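GTPase activator-like protein (Chaetomium thermophilum, PDB 6SSH) probably acts as a GTPase activator, the chain here being the Rap/Ran-GAP-type catalytic domain of a longer TSC2 protein. Local coordinates at residues 156-161 with 188-193. Sequence-based numbering, arbitrary orientation.
Sequences VMVQVM and RLLALN
Helix-on-sheet packing in the Rap/Ran-GAP domain is illustrated here by L190, a leucine of helix 183-201 that lies against V158 and V160 on one face of strand 155-162. The two valines are alternate residues of the strand, so both turn their side chains to the helix while Q159 between them points away. A single methyl, CD1 of L190, makes both contacts: it approaches CG1 of V158 at 3.8 Å and CG2 of V160 at 4.2 Å. The leucine reaches this position with CG anti to its own carbonyl carbon (chi1 -68°) and CD1 at the far end of an extended arm (chi2 179°). In V158 the touching branch, CG1, is the one opposite the backbone N, and the side chains of V158 and L190 pass alongside each other, pointing opposite ways. No hydrogen bond joins the two segments; the contact is purely apolar and small, burying 95 Å² in all, and the backbones stay apart, with CA of V160 8.6 Å from CA of L190. Strand 155-162 lies between strands 127-134 and 176-179, antiparallel to both; I129 of strand 127-134 also meets L190 and A191, while L183 and F186 extend the helix's cover over V158.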
loop_
_atom_site.group_PDB
_atom_site.type_symbol
_atom_site.label_atom_id
_atom_site.label_comp_id
_atom_site.label_asym_id
_atom_site.label_seq_id
_atom_site.Cartn_x
_atom_site.Cartn_y
_atom_site.Cartn_z
ATOM N N VAL A 156 10.135 11.096 5.485
ATOM C CA VAL A 156 10.347 9.673 5.193
ATOM C C VAL A 156 11.225 9.576 3.944
ATOM O O VAL A 156 11.383 10.527 3.183
ATOM C CB VAL A 156 9.036 8.920 4.942
ATOM C CG1 VAL A 156 8.106 9.035 6.159
ATOM C CG2 VAL A 156 8.346 9.432 3.718
ATOM N N MET A 157 11.823 8.418 3.739
ATOM C CA MET A 157 12.437 8.022 2.513
ATOM C C MET A 157 11.474 7.255 1.678
ATOM O O MET A 157 10.737 6.417 2.216
ATOM C CB MET A 157 13.684 7.203 2.784
ATOM C CG MET A 157 14.722 7.941 3.637
ATOM S SD MET A 157 15.216 9.599 3.074
ATOM C CE MET A 157 15.790 9.141 1.466
ATOM N N VAL A 158 11.434 7.519 0.385
ATOM C CA VAL A 158 10.576 6.800 -0.548
ATOM C C VAL A 158 11.447 6.199 -1.619
ATOM O O VAL A 158 12.265 6.930 -2.211
ATOM C CB VAL A 158 9.494 7.707 -1.228
ATOM C CG1 VAL A 158 8.667 6.861 -2.179
ATOM C CG2 VAL A 158 8.627 8.366 -0.198
ATOM N N GLN A 159 11.359 4.900 -1.836
ATOM C CA GLN A 159 12.150 4.166 -2.815
ATOM C C GLN A 159 11.259 3.247 -3.620
ATOM O O GLN A 159 10.354 2.570 -3.068
ATOM C CB GLN A 159 13.210 3.343 -2.104
ATOM C CG GLN A 159 14.124 2.510 -3.012
ATOM C CD GLN A 159 15.266 1.809 -2.239
ATOM O OE1 GLN A 159 15.490 2.064 -1.056
ATOM N NE2 GLN A 159 15.971 0.911 -2.917
ATOM N N VAL A 160 11.439 3.189 -4.912
ATOM C CA VAL A 160 10.673 2.277 -5.741
ATOM C C VAL A 160 11.556 1.074 -5.985
ATOM O O VAL A 160 12.769 1.216 -6.353
ATOM C CB VAL A 160 10.199 2.938 -7.033
ATOM C CG1 VAL A 160 9.486 1.957 -7.989
ATOM C CG2 VAL A 160 9.361 4.112 -6.754
ATOM N N MET A 161 11.004 -0.125 -5.800
ATOM C CA MET A 161 11.703 -1.383 -6.047
ATOM C C MET A 161 10.884 -2.167 -7.026
ATOM O O MET A 161 9.704 -2.365 -6.790
ATOM C CB MET A 161 11.899 -2.196 -4.778
ATOM C CG MET A 161 12.785 -1.528 -3.780
ATOM S SD MET A 161 13.000 -2.498 -2.302
ATOM C CE MET A 161 13.483 -4.100 -2.900
ATOM N N ARG A 188 0.785 8.654 -4.223
ATOM C CA ARG A 188 -0.345 8.318 -5.066
ATOM C C ARG A 188 0.055 8.518 -6.521
ATOM O O ARG A 188 -0.279 7.669 -7.362
ATOM C CB ARG A 188 -1.567 9.178 -4.668
ATOM C CG ARG A 188 -2.859 8.689 -5.213
ATOM C CD ARG A 188 -4.022 9.566 -4.794
ATOM N NE ARG A 188 -3.718 10.976 -4.732
ATOM C CZ ARG A 188 -3.740 11.735 -3.644
ATOM N NH1 ARG A 188 -4.084 11.295 -2.415
ATOM N NH2 ARG A 188 -3.378 12.957 -3.814
ATOM N N LEU A 189 0.781 9.586 -6.888
ATOM C CA LEU A 189 1.243 9.756 -8.239
ATOM C C LEU A 189 2.188 8.626 -8.669
ATOM O O LEU A 189 2.061 8.058 -9.781
ATOM C CB LEU A 189 1.910 11.135 -8.397
ATOM C CG LEU A 189 2.280 11.425 -9.831
ATOM C CD1 LEU A 189 1.059 11.347 -10.681
ATOM C CD2 LEU A 189 2.956 12.823 -9.916
ATOM N N LEU A 190 3.129 8.243 -7.805
ATOM C CA LEU A 190 3.990 7.112 -8.149
ATOM C C LEU A 190 3.155 5.851 -8.367
ATOM O O LEU A 190 3.456 5.091 -9.296
ATOM C CB LEU A 190 4.981 6.803 -7.012
ATOM C CG LEU A 190 6.069 7.810 -6.710
ATOM C CD1 LEU A 190 6.950 7.346 -5.544
ATOM C CD2 LEU A 190 6.928 7.998 -7.919
ATOM N N ALA A 191 2.161 5.620 -7.530
ATOM C CA ALA A 191 1.361 4.394 -7.650
ATOM C C ALA A 191 0.562 4.420 -8.932
ATOM O O ALA A 191 0.440 3.379 -9.636
ATOM C CB ALA A 191 0.459 4.260 -6.451
ATOM N N LEU A 192 -0.025 5.557 -9.302
ATOM C CA LEU A 192 -0.763 5.650 -10.543
ATOM C C LEU A 192 0.141 5.381 -11.741
ATOM O O LEU A 192 -0.190 4.627 -12.640
ATOM C CB LEU A 192 -1.427 7.017 -10.660
ATOM C CG LEU A 192 -2.392 7.173 -11.836
ATOM C CD1 LEU A 192 -3.446 6.061 -11.868
ATOM C CD2 LEU A 192 -3.040 8.550 -11.716
ATOM N N ASN A 193 1.302 6.022 -11.802
ATOM C CA ASN A 193 2.213 5.817 -12.886
ATOM C C ASN A 193 2.658 4.350 -12.929
ATOM O O ASN A 193 2.696 3.730 -13.977
ATOM C CB ASN A 193 3.407 6.763 -12.729
ATOM C CG ASN A 193 3.002 8.250 -12.984
ATOM O OD1 ASN A 193 1.965 8.520 -13.565
ATOM N ND2 ASN A 193 3.781 9.171 -12.495
#